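PDB 3OGV: beta-galactosidase from Trichoderma reesei, which probably hydrolyses terminal non-reducing beta-D-galactose residues in beta-D-galactosides, as a member of glycoside hydrolase family 35. Local coordinates for residues 74-79 and 117-122. Residues are numbered along the deposited sequence; the frame is centred on the assembly and turned at random.
With PTQ (2-phenylethyl 1-thio-beta-D-galactopyranoside), chain E.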
ATOM      1  N   SER A  74      -4.633  -0.839   8.828  1.00  6.85           N
ATOM      2  CA  SER A  74      -5.858  -1.272   8.139  1.00  6.81           C
ATOM      3  C   SER A  74      -5.492  -2.210   7.010  1.00  6.32           C
ATOM      4  O   SER A  74      -4.524  -1.913   6.293  1.00  7.53           O
ATOM      5  CB  SER A  74      -6.590   0.001   7.688  1.00  8.57           C
ATOM      6  OG  SER A  74      -7.658  -0.287   6.773  1.00 10.17           O
ATOM      7  N   PHE A  75      -6.260  -3.306   6.802  1.00  6.50           N
ATOM      8  CA  PHE A  75      -5.916  -4.227   5.743  1.00  7.00           C
ATOM      9  C   PHE A  75      -7.118  -4.774   5.055  1.00  7.64           C
ATOM     10  O   PHE A  75      -8.168  -4.999   5.673  1.00  7.06           O
ATOM     11  CB  PHE A  75      -5.086  -5.426   6.302  1.00  7.68           C
ATOM     12  CG  PHE A  75      -5.848  -6.353   7.207  1.00  6.36           C
ATOM     13  CD1 PHE A  75      -6.032  -6.110   8.566  1.00  7.85           C
ATOM     14  CD2 PHE A  75      -6.292  -7.632   6.695  1.00  7.90           C
ATOM     15  CE1 PHE A  75      -6.720  -6.990   9.387  1.00  7.84           C
ATOM     16  CE2 PHE A  75      -7.001  -8.491   7.542  1.00  9.48           C
ATOM     17  CZ  PHE A  75      -7.210  -8.220   8.900  1.00  7.74           C
ATOM     18  N   TYR A  76      -6.978  -4.988   3.758  1.00  6.52           N
ATOM     19  CA  TYR A  76      -7.927  -5.809   2.955  1.00  5.55           C
ATOM     20  C   TYR A  76      -7.598  -7.237   2.995  1.00  5.73           C
ATOM     21  O   TYR A  76      -6.410  -7.660   3.125  1.00  7.72           O
ATOM     22  CB  TYR A  76      -7.981  -5.309   1.514  1.00  6.88           C
ATOM     23  CG  TYR A  76      -8.682  -4.010   1.234  1.00  5.11           C
ATOM     24  CD1 TYR A  76      -9.997  -3.728   1.755  1.00  6.39           C
ATOM     25  CD2 TYR A  76      -8.190  -3.069   0.336  1.00  5.82           C
ATOM     26  CE1 TYR A  76     -10.649  -2.542   1.395  1.00  6.63           C
ATOM     27  CE2 TYR A  76      -8.801  -1.929  -0.041  1.00  5.85           C
ATOM     28  CZ  TYR A  76     -10.087  -1.680   0.533  1.00  5.58           C
ATOM     29  OH  TYR A  76     -10.673  -0.500   0.182  1.00  7.16           O
ATOM     30  N   VAL A  77      -8.599  -8.104   2.693  1.00  7.20           N
ATOM     31  CA  VAL A  77      -8.412  -9.508   2.305  1.00  6.38           C
ATOM     32  C   VAL A  77      -9.003  -9.674   0.903  1.00  7.73           C
ATOM     33  O   VAL A  77     -10.057  -9.096   0.606  1.00  7.61           O
ATOM     34  CB  VAL A  77      -9.146 -10.442   3.237  1.00  7.18           C
ATOM     35  CG1 VAL A  77      -8.931 -11.887   2.892  1.00  8.58           C
ATOM     36  CG2 VAL A  77      -8.662 -10.165   4.731  1.00  9.48           C
ATOM     37  N   ASP A  78      -8.230 -10.309  -0.006  1.00  7.71           N
ATOM     38  CA  ASP A  78      -8.643 -10.511  -1.437  1.00  7.31           C
ATOM     39  C   ASP A  78      -9.268 -11.893  -1.628  1.00  7.05           C
ATOM     40  O   ASP A  78      -8.603 -12.959  -1.609  1.00  7.39           O
ATOM     41  CB  ASP A  78      -7.407 -10.333  -2.287  1.00  7.67           C
ATOM     42  CG  ASP A  78      -7.698 -10.419  -3.755  1.00  9.12           C
ATOM     43  OD1 ASP A  78      -8.842 -10.672  -4.205  1.00  9.41           O
ATOM     44  OD2 ASP A  78      -6.732 -10.129  -4.563  1.00 10.32           O
ATOM     45  N   TRP A  79     -10.637 -11.888  -1.706  1.00  6.97           N
ATOM     46  CA  TRP A  79     -11.373 -13.156  -1.843  1.00  7.08           C
ATOM     47  C   TRP A  79     -10.892 -14.046  -3.059  1.00  5.87           C
ATOM     48  O   TRP A  79     -10.786 -15.244  -2.881  1.00  7.75           O
ATOM     49  CB  TRP A  79     -12.847 -12.694  -1.997  1.00  7.52           C
ATOM     50  CG  TRP A  79     -13.850 -13.807  -2.270  1.00  6.06           C
ATOM     51  CD1 TRP A  79     -13.725 -15.173  -2.133  1.00  7.48           C
ATOM     52  CD2 TRP A  79     -15.220 -13.550  -2.749  1.00  6.36           C
ATOM     53  NE1 TRP A  79     -14.933 -15.791  -2.505  1.00  7.68           N
ATOM     54  CE2 TRP A  79     -15.851 -14.822  -2.872  1.00  7.53           C
ATOM     55  CE3 TRP A  79     -15.916 -12.395  -3.053  1.00  7.13           C
ATOM     56  CZ2 TRP A  79     -17.214 -14.912  -3.308  1.00  7.88           C
ATOM     57  CZ3 TRP A  79     -17.268 -12.517  -3.460  1.00  7.68           C
ATOM     58  CH2 TRP A  79     -17.848 -13.817  -3.616  1.00  8.86           C
ATOM     59  N   PRO A 117     -16.954  -8.536   1.154  1.00  7.63           N
ATOM     60  CA  PRO A 117     -16.343  -9.300   0.062  1.00  8.89           C
ATOM     61  C   PRO A 117     -15.780  -8.493  -1.039  1.00  7.37           C
ATOM     62  O   PRO A 117     -14.765  -8.919  -1.641  1.00  8.60           O
ATOM     63  CB  PRO A 117     -17.532 -10.178  -0.416  1.00 10.59           C
ATOM     64  CG  PRO A 117     -18.448 -10.264   0.598  1.00 11.24           C
ATOM     65  CD  PRO A 117     -18.327  -9.053   1.494  1.00  9.06           C
ATOM     66  N   TYR A 118     -16.362  -7.378  -1.399  1.00  6.35           N
ATOM     67  CA  TYR A 118     -15.820  -6.499  -2.420  1.00  6.58           C
ATOM     68  C   TYR A 118     -14.820  -5.514  -1.758  1.00  8.21           C
ATOM     69  O   TYR A 118     -15.187  -4.896  -0.748  1.00  7.83           O
ATOM     70  CB  TYR A 118     -16.963  -5.662  -3.107  1.00  7.21           C
ATOM     71  CG  TYR A 118     -16.439  -4.893  -4.259  1.00  5.98           C
ATOM     72  CD1 TYR A 118     -16.035  -5.591  -5.413  1.00  6.83           C
ATOM     73  CD2 TYR A 118     -16.274  -3.520  -4.205  1.00  6.66           C
ATOM     74  CE1 TYR A 118     -15.474  -4.921  -6.432  1.00  6.73           C
ATOM     75  CE2 TYR A 118     -15.655  -2.807  -5.225  1.00  7.82           C
ATOM     76  CZ  TYR A 118     -15.275  -3.542  -6.411  1.00  6.92           C
ATOM     77  OH  TYR A 118     -14.570  -2.921  -7.422  1.00  7.48           O
ATOM     78  N   ILE A 119     -13.612  -5.414  -2.338  1.00  6.74           N
ATOM     79  CA  ILE A 119     -12.608  -4.508  -1.722  1.00  6.32           C
ATOM     80  C   ILE A 119     -12.141  -3.434  -2.697  1.00  6.62           C
ATOM     81  O   ILE A 119     -11.562  -2.421  -2.249  1.00  6.69           O
ATOM     82  CB  ILE A 119     -11.354  -5.231  -1.170  1.00  6.25           C
ATOM     83  CG1 ILE A 119     -10.635  -6.042  -2.290  1.00  6.78           C
ATOM     84  CG2 ILE A 119     -11.803  -6.096  -0.027  1.00  6.50           C
ATOM     85  CD1 ILE A 119      -9.217  -6.583  -1.900  1.00  7.41           C
ATOM     86  N   ASN A 120     -12.398  -3.539  -4.041  1.00  6.10           N
ATOM     87  CA  ASN A 120     -11.910  -2.583  -5.033  1.00  6.24           C
ATOM     88  C   ASN A 120     -10.347  -2.714  -5.109  1.00  6.46           C
ATOM     89  O   ASN A 120      -9.830  -3.719  -5.629  1.00  6.78           O
ATOM     90  CB  ASN A 120     -12.423  -1.141  -4.829  1.00  6.58           C
ATOM     91  CG  ASN A 120     -12.462  -0.376  -6.079  1.00  6.65           C
ATOM     92  OD1 ASN A 120     -13.166  -0.780  -7.065  1.00  7.87           O
ATOM     93  ND2 ASN A 120     -11.759   0.762  -6.211  1.00  8.96           N
ATOM     94  N   ALA A 121      -9.586  -1.751  -4.468  1.00  6.25           N
ATOM     95  CA  ALA A 121      -8.150  -1.986  -4.087  1.00  5.78           C
ATOM     96  C   ALA A 121      -7.231  -2.062  -5.306  1.00  5.71           C
ATOM     97  O   ALA A 121      -6.049  -2.453  -5.107  1.00  6.40           O
ATOM     98  CB  ALA A 121      -8.004  -3.229  -3.198  1.00  7.82           C
ATOM     99  N   GLU A 122      -7.694  -1.774  -6.512  1.00  5.46           N
ATOM    100  CA  GLU A 122      -6.906  -1.952  -7.729  1.00  6.97           C
ATOM    101  C   GLU A 122      -6.492  -3.419  -7.868  1.00  6.28           C
ATOM    102  O   GLU A 122      -5.410  -3.688  -8.477  1.00  7.43           O
ATOM    103  CB  GLU A 122      -5.750  -0.925  -7.843  1.00  8.68           C
ATOM    104  CG  GLU A 122      -6.251   0.477  -8.095  1.00  8.36           C
ATOM    105  CD  GLU A 122      -6.848   1.156  -6.879  1.00  7.80           C
ATOM    106  OE1 GLU A 122      -6.160   1.305  -5.864  1.00  8.51           O
ATOM    107  OE2 GLU A 122      -8.018   1.609  -6.948  1.00  8.73           O
TER
HETATM  108  C1  PTQ E1024     -11.046   3.806  -2.724  1.00  7.38           C
HETATM  109  O1  PTQ E1024     -10.151   4.132  -3.817  1.00  9.24           O
HETATM  110  S1  PTQ E1024     -12.679   4.513  -3.201  1.00 10.93           S
HETATM  111  C2  PTQ E1024     -11.197   2.344  -2.475  1.00  7.18           C
HETATM  112  O2  PTQ E1024     -11.990   2.066  -1.356  1.00  8.05           O
HETATM  113  C3  PTQ E1024      -9.861   1.603  -2.391  1.00  6.15           C
HETATM  114  O3  PTQ E1024     -10.070   0.222  -2.416  1.00  7.13           O
HETATM  115  C4  PTQ E1024      -8.922   2.068  -3.487  1.00  6.12           C
HETATM  116  O4  PTQ E1024      -9.482   1.538  -4.731  1.00  8.44           O
HETATM  117  C5  PTQ E1024      -8.777   3.545  -3.592  1.00  7.23           C
HETATM  118  O5  PTQ E1024      -6.664   3.643  -4.636  1.00  8.12           O
HETATM  119  C6  PTQ E1024      -8.042   4.180  -4.725  1.00  7.37           C
HETATM  120  C7  PTQ E1024     -12.284   6.276  -3.309  1.00 11.22           C
HETATM  121  C8  PTQ E1024     -13.368   7.089  -3.968  1.00 11.39           C
HETATM  122  C9  PTQ E1024     -12.997   8.513  -4.084  1.00 11.70           C
HETATM  123  C10 PTQ E1024     -12.322   8.962  -5.214  1.00 14.62           C
HETATM  124  C11 PTQ E1024     -11.929  10.316  -5.258  1.00 15.43           C
HETATM  125  C12 PTQ E1024     -12.215  11.169  -4.169  1.00 15.17           C
HETATM  126  C13 PTQ E1024     -12.852  10.662  -3.063  1.00 13.15           C
HETATM  127  C14 PTQ E1024     -13.189   9.371  -2.992  1.00 12.64           C
HETATM  128  O   HOH W   1     -11.979  -9.408  -1.512  1.00  8.38           O
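At the C-terminal mouth of the family 35 TIM barrel, Tyr76 and Ile119 pack together in the galactose-binding pocket, here occupied by the thiogalactoside PTQ. Ile119 lies over one face of the phenol ring in a CH-pi contact, its CB 3.7 Å from the ring centroid and 17° off the normal, while Ile119 CG2 bears on Tyr76 CD1 at 3.5 Å. With CG1 set between its backbone N and carbonyl carbon (chi1 58°), Ile119 carries CD1 back along the ring's root to Tyr76 CB and Asp78 CB. Ala121 CB approaches the CD2-CE2 side of the ring obliquely, on the Ile119 side of its plane, 3.5 Å from Tyr76 CE2. At the ring's far end, Tyr76 OH accepts a hydrogen bond from PTQ O3 (2.8 Å) and also bonds Asn179. Ala121 N donates to the same sugar oxygen, Asn120 ND2 to O4, and Glu122 OE2 accepts from PTQ O4 and OE1 from PTQ O5, the hydroxyl on C6. A phenylalanine in place of Tyr76 would probably leave PTQ O3 and Asn179 without this hydroxyl partner. Farther from the sugar, Pro117 CB rests 3.8 Å from Trp79 CE3, and one water bridges Val77 O, Trp79 N and Pro117 O. The contact joins the end of strand 72-76 and the following turn to the loop after the parallel strand 110-116, with helix 144-163 packing against Val77, Trp79 and Pro117.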